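PDB 2HCF: hydrolase, haloacid dehalogenase-like family from Chlorobaculum tepidum, which probably acts as a magnesium-dependent hydrolase of the haloacid dehalogenase superfamily, its exact substrate being unknown. Local coordinates for residues 31-36 with 73-78; 77-82 with 118-123; 90-95 with 128-133; 110-115 with 136-141. All coordinates share one frame; numbering follows the deposited sequence.

How the interactions relate
Interactions 1 and 2 lie along one helix, 65-86, and share E77 and T78; they also touch, K76 CE resting 3.6 Å from F120 CD1. Interaction 1 is the surface contact of the four, a helix pair in the helical cap, whereas 2, 3 and 4 are buried. Interactions 2 and 3 sit near the two ends of helix 121-129, and interaction 4 joins the strands that flank that helix in the chain. L128 CD1 links 3 to 4, packing 3.7 Å from L115 CD1. Side-chain packing dominates 1 and 3, a water joins polar groups in 2, and backbone hydrogen bonds appear across 4 alone, where strands pair.

Interaction 1: 31-36 with 73-78; sequences IEVYGT and DKAKET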
loop_
_atom_site.group_PDB
_atom_site.type_symbol
_atom_site.label_atom_id
_atom_site.label_comp_id
_atom_site.label_asym_id
_atom_site.label_seq_id
_atom_site.Cartn_x
_atom_site.Cartn_y
_atom_site.Cartn_z
ATOM N N ILE A 31 -7.228 22.295 -1.176
ATOM C CA ILE A 31 -7.897 23.601 -1.268
ATOM C C ILE A 31 -7.665 24.397 0.020
ATOM O O ILE A 31 -7.348 25.591 -0.008
ATOM C CB ILE A 31 -9.410 23.455 -1.522
ATOM C CG1 ILE A 31 -9.667 22.965 -2.950
ATOM C CG2 ILE A 31 -10.125 24.806 -1.307
ATOM C CD1 ILE A 31 -11.088 22.422 -3.189
ATOM N N GLU A 32 -7.802 23.715 1.150
ATOM C CA GLU A 32 -7.603 24.340 2.440
ATOM C C GLU A 32 -6.199 24.896 2.648
ATOM O O GLU A 32 -6.043 25.960 3.235
ATOM C CB GLU A 32 -7.943 23.381 3.572
ATOM C CG GLU A 32 -7.820 24.046 4.920
ATOM C CD GLU A 32 -8.377 23.209 6.074
ATOM O OE1 GLU A 32 -9.205 22.287 5.826
ATOM O OE2 GLU A 32 -7.969 23.509 7.237
ATOM N N VAL A 33 -5.186 24.200 2.156
ATOM C CA VAL A 33 -3.800 24.552 2.430
ATOM C C VAL A 33 -3.213 25.424 1.321
ATOM O O VAL A 33 -2.591 26.442 1.602
ATOM C CB VAL A 33 -2.961 23.286 2.631
ATOM C CG1 VAL A 33 -1.473 23.580 2.676
ATOM C CG2 VAL A 33 -3.410 22.573 3.943
ATOM N N TYR A 34 -3.415 25.028 0.070
ATOM C CA TYR A 34 -2.841 25.755 -1.064
ATOM C C TYR A 34 -3.825 26.669 -1.817
ATOM O O TYR A 34 -3.401 27.458 -2.665
ATOM C CB TYR A 34 -2.263 24.765 -2.077
ATOM C CG TYR A 34 -1.136 23.904 -1.566
ATOM C CD1 TYR A 34 0.177 24.366 -1.566
ATOM C CD2 TYR A 34 -1.383 22.614 -1.106
ATOM C CE1 TYR A 34 1.222 23.548 -1.119
ATOM C CE2 TYR A 34 -0.364 21.804 -0.662
ATOM C CZ TYR A 34 0.930 22.266 -0.674
ATOM O OH TYR A 34 1.922 21.447 -0.210
ATOM N N GLY A 35 -5.125 26.538 -1.545
ATOM C CA GLY A 35 -6.150 27.259 -2.296
ATOM C C GLY A 35 -6.725 26.516 -3.506
ATOM O O GLY A 35 -7.769 26.883 -4.017
ATOM N N THR A 36 -6.048 25.470 -3.960
ATOM C CA THR A 36 -6.461 24.718 -5.131
ATOM C C THR A 36 -6.325 23.228 -4.854
ATOM O O THR A 36 -5.451 22.820 -4.102
ATOM C CB THR A 36 -5.619 25.085 -6.351
ATOM O OG1 THR A 36 -6.075 24.342 -7.487
ATOM C CG2 THR A 36 -4.137 24.818 -6.121
ATOM N N ASP A 73 3.862 19.312 4.663
ATOM C CA ASP A 73 3.528 18.657 5.940
ATOM C C ASP A 73 2.157 19.068 6.439
ATOM O O ASP A 73 1.393 18.224 6.902
ATOM C CB ASP A 73 4.602 18.906 7.013
ATOM C CG ASP A 73 5.932 18.235 6.686
ATOM O OD1 ASP A 73 5.968 17.193 5.995
ATOM O OD2 ASP A 73 6.984 18.781 7.104
ATOM N N LYS A 74 1.817 20.353 6.321
ATOM C CA LYS A 74 0.464 20.792 6.679
ATOM C C LYS A 74 -0.632 20.161 5.790
ATOM O O LYS A 74 -1.686 19.783 6.276
ATOM C CB LYS A 74 0.369 22.316 6.649
ATOM C CG LYS A 74 -1.032 22.830 6.932
ATOM C CD LYS A 74 -1.066 24.033 7.837
ATOM C CE LYS A 74 -2.478 24.176 8.468
ATOM N NZ LYS A 74 -2.843 23.031 9.403
ATOM N N ALA A 75 -0.371 20.060 4.490
ATOM C CA ALA A 75 -1.282 19.359 3.564
ATOM C C ALA A 75 -1.471 17.900 3.977
ATOM O O ALA A 75 -2.602 17.405 4.042
ATOM C CB ALA A 75 -0.759 19.445 2.134
ATOM N N LYS A 76 -0.368 17.218 4.278
ATOM C CA LYS A 76 -0.433 15.837 4.779
ATOM C C LYS A 76 -1.330 15.738 6.009
ATOM O O LYS A 76 -2.270 14.938 6.014
ATOM C CB LYS A 76 0.965 15.303 5.103
ATOM C CG LYS A 76 1.034 13.943 5.747
ATOM C CD LYS A 76 2.447 13.654 6.121
ATOM C CE LYS A 76 2.578 12.346 6.842
ATOM N NZ LYS A 76 4.031 12.140 7.154
ATOM N N GLU A 77 -1.047 16.551 7.036
ATOM C CA GLU A 77 -1.786 16.487 8.293
ATOM C C GLU A 77 -3.273 16.799 8.109
ATOM O O GLU A 77 -4.119 16.194 8.757
ATOM C CB GLU A 77 -1.188 17.469 9.312
ATOM N N THR A 78 -3.574 17.766 7.250
ATOM C CA THR A 78 -4.958 18.157 6.971
ATOM C C THR A 78 -5.710 16.994 6.292
ATOM O O THR A 78 -6.812 16.643 6.712
ATOM C CB THR A 78 -5.000 19.464 6.112
ATOM O OG1 THR A 78 -4.328 20.525 6.811
ATOM C CG2 THR A 78 -6.448 19.894 5.792
#
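V33 and Y34 pack on A75, K74 and T78 in a helix-to-helix contact at the protein surface, where the last turn of helix 21-34 leans on helix 65-86 within the helical cap of this HAD-type fold. No hydrogen bond joins 31-36 to 73-78, though K71 NZ, one turn earlier on the partner helix, bonds to V33 O. V33 carries most of the contact: CG2, set beside its own backbone N, comes within 3.8 Å of K74 CG and 3.6 Å of T78 OG1, the V33 and T78 side chains sliding past each other in opposite directions. The other branch, CG1, lies against A75 and also covers the rim of one face of the Y34 ring. That ring reaches A75 obliquely, its CE2 3.7 Å from A75 CB, while its hydroxyl is bonded to the backbone O of I68 on the same partner helix. Toward solvent the extended E32 side chain lays its carboxylate near T78 CG2; E32 OE2 and K74 NZ stay 5.6 Å apart, so any attraction is probably modest. With a valine in place of T78 the hydroxyl is gone, and K74 O would probably be left with the backbone N alone as its donor from this residue. That oxygen is gripped twice, by T78 N and by T78 OG1 at 2.8 Å, from opposite faces of its carbonyl plane, the hydroxyl 36° out of it.

Interaction 2: 77-82 with 118-123; sequences ETYIAL and GNFEAS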
loop_
_atom_site.group_PDB
_atom_site.type_symbol
_atom_site.label_atom_id
_atom_site.label_comp_id
_atom_site.label_asym_id
_atom_site.label_seq_id
_atom_site.Cartn_x
_atom_site.Cartn_y
_atom_site.Cartn_z
ATOM N N GLU A 77 -1.047 16.551 7.036
ATOM C CA GLU A 77 -1.786 16.487 8.293
ATOM C C GLU A 77 -3.273 16.799 8.109
ATOM O O GLU A 77 -4.119 16.194 8.757
ATOM C CB GLU A 77 -1.188 17.469 9.312
ATOM N N THR A 78 -3.574 17.766 7.250
ATOM C CA THR A 78 -4.958 18.157 6.971
ATOM C C THR A 78 -5.710 16.994 6.292
ATOM O O THR A 78 -6.812 16.643 6.712
ATOM C CB THR A 78 -5.000 19.464 6.112
ATOM O OG1 THR A 78 -4.328 20.525 6.811
ATOM C CG2 THR A 78 -6.448 19.894 5.792
ATOM N N TYR A 79 -5.072 16.374 5.299
ATOM C CA TYR A 79 -5.629 15.204 4.599
ATOM C C TYR A 79 -5.940 14.058 5.585
ATOM O O TYR A 79 -7.046 13.517 5.608
ATOM C CB TYR A 79 -4.653 14.734 3.498
ATOM C CG TYR A 79 -4.977 13.337 3.006
ATOM C CD1 TYR A 79 -6.108 13.098 2.261
ATOM C CD2 TYR A 79 -4.173 12.258 3.345
ATOM C CE1 TYR A 79 -6.440 11.816 1.838
ATOM C CE2 TYR A 79 -4.486 10.976 2.928
ATOM C CZ TYR A 79 -5.628 10.763 2.179
ATOM O OH TYR A 79 -5.965 9.505 1.760
ATOM N N ILE A 80 -4.961 13.726 6.424
ATOM C CA ILE A 80 -5.116 12.636 7.380
ATOM C C ILE A 80 -6.273 12.913 8.339
ATOM O O ILE A 80 -7.121 12.043 8.576
ATOM C CB ILE A 80 -3.789 12.393 8.175
ATOM C CG1 ILE A 80 -2.723 11.835 7.240
ATOM C CG2 ILE A 80 -4.022 11.479 9.352
ATOM C CD1 ILE A 80 -1.304 11.912 7.760
ATOM N N ALA A 81 -6.293 14.115 8.903
ATOM C CA ALA A 81 -7.314 14.486 9.866
ATOM C C ALA A 81 -8.695 14.463 9.223
ATOM O O ALA A 81 -9.658 13.935 9.796
ATOM C CB ALA A 81 -7.025 15.866 10.426
ATOM N N LEU A 82 -8.784 14.992 8.004
ATOM C CA LEU A 82 -10.070 15.014 7.288
ATOM C C LEU A 82 -10.545 13.603 6.938
ATOM O O LEU A 82 -11.738 13.305 7.057
ATOM C CB LEU A 82 -9.930 15.836 6.021
ATOM C CG LEU A 82 -11.109 16.692 5.605
ATOM C CD1 LEU A 82 -11.708 17.476 6.784
ATOM C CD2 LEU A 82 -10.619 17.625 4.489
ATOM N N GLY A 118 1.369 2.865 -0.515
ATOM C CA GLY A 118 1.424 4.271 -0.954
ATOM C C GLY A 118 0.692 5.198 0.003
ATOM O O GLY A 118 0.792 6.422 -0.106
ATOM N N ASN A 119 -0.093 4.639 0.923
ATOM C CA ASN A 119 -0.740 5.446 1.952
ATOM C C ASN A 119 0.272 6.016 2.972
ATOM O O ASN A 119 1.247 5.343 3.340
ATOM C CB ASN A 119 -1.762 4.599 2.741
ATOM C CG ASN A 119 -3.006 4.238 1.938
ATOM O OD1 ASN A 119 -3.951 5.042 1.861
ATOM N ND2 ASN A 119 -3.058 2.992 1.417
ATOM N N PHE A 120 0.028 7.248 3.439
ATOM C CA PHE A 120 0.595 7.710 4.688
ATOM C C PHE A 120 0.130 6.688 5.731
ATOM O O PHE A 120 -0.963 6.118 5.617
ATOM C CB PHE A 120 0.086 9.116 5.078
ATOM C CG PHE A 120 0.480 10.219 4.114
ATOM C CD1 PHE A 120 1.816 10.482 3.836
ATOM C CD2 PHE A 120 -0.490 11.032 3.532
ATOM C CE1 PHE A 120 2.179 11.515 2.940
ATOM C CE2 PHE A 120 -0.133 12.052 2.667
ATOM C CZ PHE A 120 1.203 12.286 2.363
ATOM N N GLU A 121 0.967 6.419 6.725
ATOM C CA GLU A 121 0.638 5.417 7.732
ATOM C C GLU A 121 -0.667 5.706 8.437
ATOM O O GLU A 121 -1.446 4.781 8.654
ATOM C CB GLU A 121 1.723 5.286 8.804
ATOM C CG GLU A 121 1.429 4.174 9.839
ATOM C CD GLU A 121 2.633 3.806 10.753
ATOM O OE1 GLU A 121 3.697 4.472 10.707
ATOM O OE2 GLU A 121 2.510 2.822 11.498
ATOM N N ALA A 122 -0.903 6.955 8.830
ATOM C CA ALA A 122 -2.036 7.223 9.704
ATOM C C ALA A 122 -3.349 6.978 8.953
ATOM O O ALA A 122 -4.286 6.420 9.527
ATOM C CB ALA A 122 -1.977 8.639 10.259
ATOM N N SER A 123 -3.391 7.376 7.675
ATOM C CA SER A 123 -4.588 7.190 6.855
ATOM C C SER A 123 -4.711 5.756 6.300
ATOM O O SER A 123 -5.819 5.193 6.239
ATOM C CB SER A 123 -4.683 8.242 5.779
ATOM O OG SER A 123 -3.492 8.325 5.015
HETATM O O HOH W 1 -3.682 7.681 2.330
#
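I80 and Y79 of helix 65-86 press on F120, A122 and S123, and the closest apolar packing is at I80. Its CG2 meets A122 CB at 3.6 Å, while CD1 reaches over to F120 CB at 4.1 Å; with CG1 beside the backbone N (chi1 -68°), the isoleucine spreads its two branches over both partners. Next to it Y79 CD2 comes in at the edge of the F120 ring, near the ring plane, 3.9 Å from F120 CD2. The phenylalanine ring is further enclosed by F72 and K76 of the same long helix and by I54 of helix 50-59. F120 is the N-cap residue of helix 121-129, which follows strand 111-116 in the Rossmann-like HAD core, so the contact joins helix 65-86 of the cap to the start of a core helix. Packing gives way to water on the polar side. One water accepts from Y79 OH and from S123 OG, lying in the plane of the tyrosine ring at its edge. It donates to N119 OD1 at 2.7 Å. Y79 OH also bonds to N22 ND2, and N119 OD1 to K127 NZ. N119 ND2 bonds to OD1 of D12, a residue of the magnesium site, so this water-bridged side faces the metal site, though the Y79 side chain is about 7 Å from that of D12 and about 13 Å from the magnesium.

Interaction 3: 90-95 with 128-133; sequences EDITLL and LKLPGI
I92 and L94, neighbours on one side of strand 92-94, close over P131 and its flanking residues L130 and I133. I92 divides its branches: CG1 lies 3.7 Å from L130 CD1, and CG2 lies 3.8 Å from P131 CG, crossing each of these two side chains at about a right angle. The placement follows from its first torsion, which puts CG1 beside the backbone N (chi1 -51°) and CG2 beside the carbonyl carbon. L94 makes its contacts through a single methyl, CD1, which touches P131 CB at 3.8 Å and I133 CD1 at 3.7 Å; the L94 and I133 chains run past each other in opposite directions. The proline ring is thus touched by both strand residues, and CG meets both.

What presents these side chains is the end of helix 121-129. A Schellman motif stops it, with I133 N bonded to L128 O at 2.9 Å, a weak bond from G132 N to K129 O, and G132 in positive phi as the C-prime residue. Further out, R99 of helix 98-106 donates to P131 O and packs on L94 and I133, and strand 92-94 pairs with strand 16-18, whose L16 and V18 also pack on I92. The contact therefore ties this small two-stranded antiparallel sheet to the C-terminal end of a core helix. Every contact between the two segments is between carbons, so between them it is probably shape and burial that fit the turn to the strand, with R99 adding a directional bond from outside.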
loop_
_atom_site.group_PDB
_atom_site.type_symbol
_atom_site.label_atom_id
_atom_site.label_comp_id
_atom_site.label_asym_id
_atom_site.label_seq_id
_atom_site.Cartn_x
_atom_site.Cartn_y
_atom_site.Cartn_z
ATOM N N GLU A 90 -18.754 1.987 6.090
ATOM C CA GLU A 90 -19.475 1.799 4.825
ATOM C C GLU A 90 -18.729 2.298 3.589
ATOM O O GLU A 90 -19.124 1.992 2.450
ATOM C CB GLU A 90 -20.828 2.488 4.908
ATOM C CG GLU A 90 -21.791 1.823 5.904
ATOM C CD GLU A 90 -21.506 2.124 7.388
ATOM O OE1 GLU A 90 -20.815 3.119 7.701
ATOM O OE2 GLU A 90 -21.978 1.338 8.254
ATOM N N ASP A 91 -17.682 3.086 3.805
ATOM C CA ASP A 91 -16.799 3.541 2.729
ATOM C C ASP A 91 -15.747 2.497 2.331
ATOM O O ASP A 91 -15.128 2.636 1.288
ATOM C CB ASP A 91 -16.099 4.852 3.133
ATOM C CG ASP A 91 -17.077 6.006 3.327
ATOM O OD1 ASP A 91 -18.035 6.122 2.527
ATOM O OD2 ASP A 91 -16.887 6.813 4.263
ATOM N N ILE A 92 -15.556 1.457 3.153
ATOM C CA ILE A 92 -14.488 0.467 2.944
ATOM C C ILE A 92 -15.116 -0.859 2.523
ATOM O O ILE A 92 -16.073 -1.347 3.131
ATOM C CB ILE A 92 -13.591 0.244 4.251
ATOM C CG1 ILE A 92 -13.081 1.570 4.833
ATOM C CG2 ILE A 92 -12.412 -0.683 3.975
ATOM C CD1 ILE A 92 -12.187 2.407 3.917
ATOM N N THR A 93 -14.569 -1.450 1.486
ATOM C CA THR A 93 -14.966 -2.755 1.020
ATOM C C THR A 93 -13.757 -3.672 1.163
ATOM O O THR A 93 -12.761 -3.459 0.514
ATOM C CB THR A 93 -15.334 -2.653 -0.467
ATOM O OG1 THR A 93 -16.509 -1.848 -0.581
ATOM C CG2 THR A 93 -15.568 -4.021 -1.100
ATOM N N LEU A 94 -13.856 -4.666 2.039
ATOM C CA LEU A 94 -12.830 -5.700 2.142
ATOM C C LEU A 94 -12.894 -6.634 0.909
ATOM O O LEU A 94 -13.968 -7.068 0.513
ATOM C CB LEU A 94 -13.038 -6.455 3.465
ATOM C CG LEU A 94 -11.787 -7.001 4.161
ATOM C CD1 LEU A 94 -10.980 -5.869 4.749
ATOM C CD2 LEU A 94 -12.133 -7.991 5.235
ATOM N N LEU A 95 -11.759 -6.908 0.264
ATOM C CA LEU A 95 -11.757 -7.731 -0.940
ATOM C C LEU A 95 -11.905 -9.214 -0.620
ATOM O O LEU A 95 -11.844 -9.605 0.560
ATOM C CB LEU A 95 -10.510 -7.423 -1.745
ATOM C CG LEU A 95 -10.497 -5.968 -2.185
ATOM C CD1 LEU A 95 -9.285 -5.686 -3.078
ATOM C CD2 LEU A 95 -11.782 -5.602 -2.937
ATOM N N LEU A 128 -7.550 0.328 7.341
ATOM C CA LEU A 128 -7.459 -1.069 7.774
ATOM C C LEU A 128 -8.252 -1.262 9.071
ATOM O O LEU A 128 -8.873 -2.306 9.294
ATOM C CB LEU A 128 -5.987 -1.467 8.009
ATOM C CG LEU A 128 -5.001 -1.449 6.823
ATOM C CD1 LEU A 128 -3.652 -1.671 7.437
ATOM C CD2 LEU A 128 -5.314 -2.499 5.839
ATOM N N LYS A 129 -8.269 -0.231 9.903
ATOM C CA LYS A 129 -8.994 -0.274 11.197
ATOM C C LYS A 129 -10.525 -0.327 11.079
ATOM O O LYS A 129 -11.255 -0.930 11.949
ATOM C CB LYS A 129 -8.639 0.973 12.018
ATOM C CG LYS A 129 -7.353 0.889 12.843
ATOM C CD LYS A 129 -7.227 2.066 13.819
ATOM C CE LYS A 129 -5.761 2.271 14.311
ATOM N NZ LYS A 129 -5.540 1.841 15.739
ATOM N N LEU A 130 -11.052 0.371 10.083
ATOM C CA LEU A 130 -12.515 0.388 9.875
ATOM C C LEU A 130 -13.069 -1.028 9.747
ATOM O O LEU A 130 -13.883 -1.419 10.543
ATOM C CB LEU A 130 -12.910 1.316 8.722
ATOM C CG LEU A 130 -12.727 2.789 9.065
ATOM C CD1 LEU A 130 -12.862 3.674 7.873
ATOM C CD2 LEU A 130 -13.731 3.214 10.138
ATOM N N PRO A 131 -12.575 -1.836 8.796
ATOM C CA PRO A 131 -12.979 -3.247 8.772
ATOM C C PRO A 131 -12.262 -4.194 9.768
ATOM O O PRO A 131 -12.513 -5.398 9.767
ATOM C CB PRO A 131 -12.678 -3.650 7.322
ATOM C CG PRO A 131 -11.528 -2.842 6.984
ATOM C CD PRO A 131 -11.695 -1.524 7.669
ATOM N N GLY A 132 -11.402 -3.670 10.629
ATOM C CA GLY A 132 -10.818 -4.475 11.700
ATOM C C GLY A 132 -9.747 -5.460 11.284
ATOM O O GLY A 132 -9.722 -6.597 11.797
ATOM N N ILE A 133 -8.882 -5.041 10.350
ATOM C CA ILE A 133 -7.747 -5.852 9.950
ATOM C C ILE A 133 -6.401 -5.139 10.143
ATOM O O ILE A 133 -5.398 -5.569 9.599
ATOM C CB ILE A 133 -7.839 -6.349 8.462
ATOM C CG1 ILE A 133 -7.927 -5.184 7.496
ATOM C CG2 ILE A 133 -9.045 -7.262 8.264
ATOM C CD1 ILE A 133 -7.586 -5.589 6.115
#

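Interaction 4: 110-115 with 136-141; sequences DVLLGL and YFPFGA
L115 and G140 form a parallel beta bridge, pairing strand 111-116 with the edge strand 140-141 of the Rossmann-like HAD sheet; helix 121-129 connects them in a beta-alpha-beta unit. Two backbone hydrogen bonds flank the bridge: L115 N to F139 O at 3.2 Å, and A141 N to L115 O at 2.8 Å. Alongside, G114 CA makes a CA-H...O contact with the same F139 O.

The aromatic contacts lie around this pairing. L115 CD2 sits squarely over one face of the F137 ring, 3.6 Å from the centroid and 9° off the normal, a CH-pi contact; Y136 CB covers the opposite face toward the rim. Putting an alanine at F137 is likely to strip L115 CD2 of its aromatic platform and open a gap beside L102 and F9, which also touch the F137 side chain. F139 turns its ring to L112 and G114, with CG held between the backbone N and the carbonyl carbon (chi1 81°). Its CE1 comes 3.6 Å from G114 CA, in room that a glycine leaves.

Among the purely apolar contacts, the L112 and F139 side chains cross at about a right angle, L112 CD2 3.7 Å from F139 CE1, and L112 CD1 meets P138 CG. L113 CD1 packs more loosely on Y136 CB. Close to P138 and F139, L113 O is buried without a hydrogen-bonding partner, with P138 CD 3.0 Å and F139 CE1 3.5 Å away.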
loop_
_atom_site.group_PDB
_atom_site.type_symbol
_atom_site.label_atom_id
_atom_site.label_comp_id
_atom_site.label_asym_id
_atom_site.label_seq_id
_atom_site.Cartn_x
_atom_site.Cartn_y
_atom_site.Cartn_z
ATOM N N ASP A 110 6.438 -18.722 11.850
ATOM C CA ASP A 110 7.477 -18.505 10.831
ATOM C C ASP A 110 7.180 -17.349 9.854
ATOM O O ASP A 110 7.975 -17.099 8.944
ATOM C CB ASP A 110 7.691 -19.785 10.023
ATOM C CG ASP A 110 6.419 -20.280 9.371
ATOM O OD1 ASP A 110 5.368 -20.292 10.035
ATOM O OD2 ASP A 110 6.468 -20.678 8.196
ATOM N N VAL A 111 6.053 -16.661 10.033
ATOM C CA VAL A 111 5.657 -15.571 9.147
ATOM C C VAL A 111 5.695 -14.238 9.889
ATOM O O VAL A 111 5.164 -14.119 10.990
ATOM C CB VAL A 111 4.232 -15.783 8.596
ATOM C CG1 VAL A 111 3.760 -14.564 7.735
ATOM C CG2 VAL A 111 4.163 -17.036 7.780
ATOM N N LEU A 112 6.324 -13.233 9.277
ATOM C CA LEU A 112 6.178 -11.856 9.765
ATOM C C LEU A 112 5.355 -11.055 8.762
ATOM O O LEU A 112 5.726 -10.948 7.604
ATOM C CB LEU A 112 7.528 -11.184 9.956
ATOM C CG LEU A 112 7.443 -9.700 10.317
ATOM C CD1 LEU A 112 6.715 -9.470 11.635
ATOM C CD2 LEU A 112 8.822 -9.116 10.348
ATOM N N LEU A 113 4.246 -10.478 9.195
ATOM C CA LEU A 113 3.429 -9.667 8.267
ATOM C C LEU A 113 3.782 -8.192 8.401
ATOM O O LEU A 113 3.975 -7.704 9.515
ATOM C CB LEU A 113 1.944 -9.827 8.528
ATOM C CG LEU A 113 1.222 -11.075 8.019
ATOM C CD1 LEU A 113 -0.131 -11.090 8.690
ATOM C CD2 LEU A 113 1.061 -11.048 6.534
ATOM N N GLY A 114 3.889 -7.503 7.264
ATOM C CA GLY A 114 4.031 -6.052 7.251
ATOM C C GLY A 114 3.306 -5.386 6.072
ATOM O O GLY A 114 2.851 -6.053 5.130
ATOM N N LEU A 115 3.209 -4.059 6.129
ATOM C CA LEU A 115 2.571 -3.286 5.100
ATOM C C LEU A 115 3.647 -2.648 4.278
ATOM O O LEU A 115 4.653 -2.235 4.834
ATOM C CB LEU A 115 1.746 -2.192 5.720
ATOM C CG LEU A 115 0.549 -2.736 6.516
ATOM C CD1 LEU A 115 0.009 -1.656 7.359
ATOM C CD2 LEU A 115 -0.549 -3.248 5.559
ATOM N N TYR A 136 -3.403 -7.080 12.347
ATOM C CA TYR A 136 -2.509 -8.059 11.739
ATOM C C TYR A 136 -1.101 -7.518 11.404
ATOM O O TYR A 136 -0.177 -8.296 11.163
ATOM C CB TYR A 136 -3.098 -8.590 10.424
ATOM C CG TYR A 136 -4.344 -9.393 10.569
ATOM C CD1 TYR A 136 -4.313 -10.686 11.097
ATOM C CD2 TYR A 136 -5.579 -8.866 10.185
ATOM C CE1 TYR A 136 -5.484 -11.415 11.239
ATOM C CE2 TYR A 136 -6.735 -9.593 10.314
ATOM C CZ TYR A 136 -6.690 -10.854 10.830
ATOM O OH TYR A 136 -7.874 -11.540 10.967
ATOM N N PHE A 137 -0.940 -6.208 11.341
ATOM C CA PHE A 137 0.271 -5.618 10.763
ATOM C C PHE A 137 1.108 -4.821 11.793
ATOM O O PHE A 137 0.830 -3.652 12.067
ATOM C CB PHE A 137 -0.116 -4.729 9.603
ATOM C CG PHE A 137 -0.820 -5.459 8.501
ATOM C CD1 PHE A 137 -0.100 -6.228 7.596
ATOM C CD2 PHE A 137 -2.201 -5.381 8.369
ATOM C CE1 PHE A 137 -0.744 -6.903 6.576
ATOM C CE2 PHE A 137 -2.861 -6.052 7.358
ATOM C CZ PHE A 137 -2.123 -6.810 6.440
ATOM N N PRO A 138 2.150 -5.453 12.359
ATOM C CA PRO A 138 2.937 -4.818 13.402
ATOM C C PRO A 138 3.877 -3.702 12.932
ATOM O O PRO A 138 4.375 -2.959 13.761
ATOM C CB PRO A 138 3.722 -6.009 13.994
ATOM C CG PRO A 138 3.908 -6.914 12.849
ATOM C CD PRO A 138 2.663 -6.790 12.023
ATOM N N PHE A 139 4.148 -3.593 11.621
ATOM C CA PHE A 139 5.048 -2.568 11.115
ATOM C C PHE A 139 4.801 -2.408 9.635
ATOM O O PHE A 139 4.037 -3.187 9.052
ATOM C CB PHE A 139 6.530 -2.967 11.340
ATOM C CG PHE A 139 7.060 -3.917 10.310
ATOM C CD1 PHE A 139 6.601 -5.202 10.251
ATOM C CD2 PHE A 139 7.974 -3.501 9.355
ATOM C CE1 PHE A 139 7.046 -6.076 9.286
ATOM C CE2 PHE A 139 8.418 -4.377 8.383
ATOM C CZ PHE A 139 7.971 -5.645 8.348
ATOM N N GLY A 140 5.481 -1.456 8.987
ATOM C CA GLY A 140 5.446 -1.393 7.531
ATOM C C GLY A 140 6.368 -0.319 6.986
ATOM O O GLY A 140 7.141 0.268 7.754
ATOM N N ALA A 141 6.377 -0.128 5.658
ATOM C CA ALA A 141 6.912 1.052 5.073
ATOM C C ALA A 141 5.763 1.772 4.359
ATOM O O ALA A 141 4.887 1.117 3.736
ATOM C CB ALA A 141 8.038 0.722 4.103
#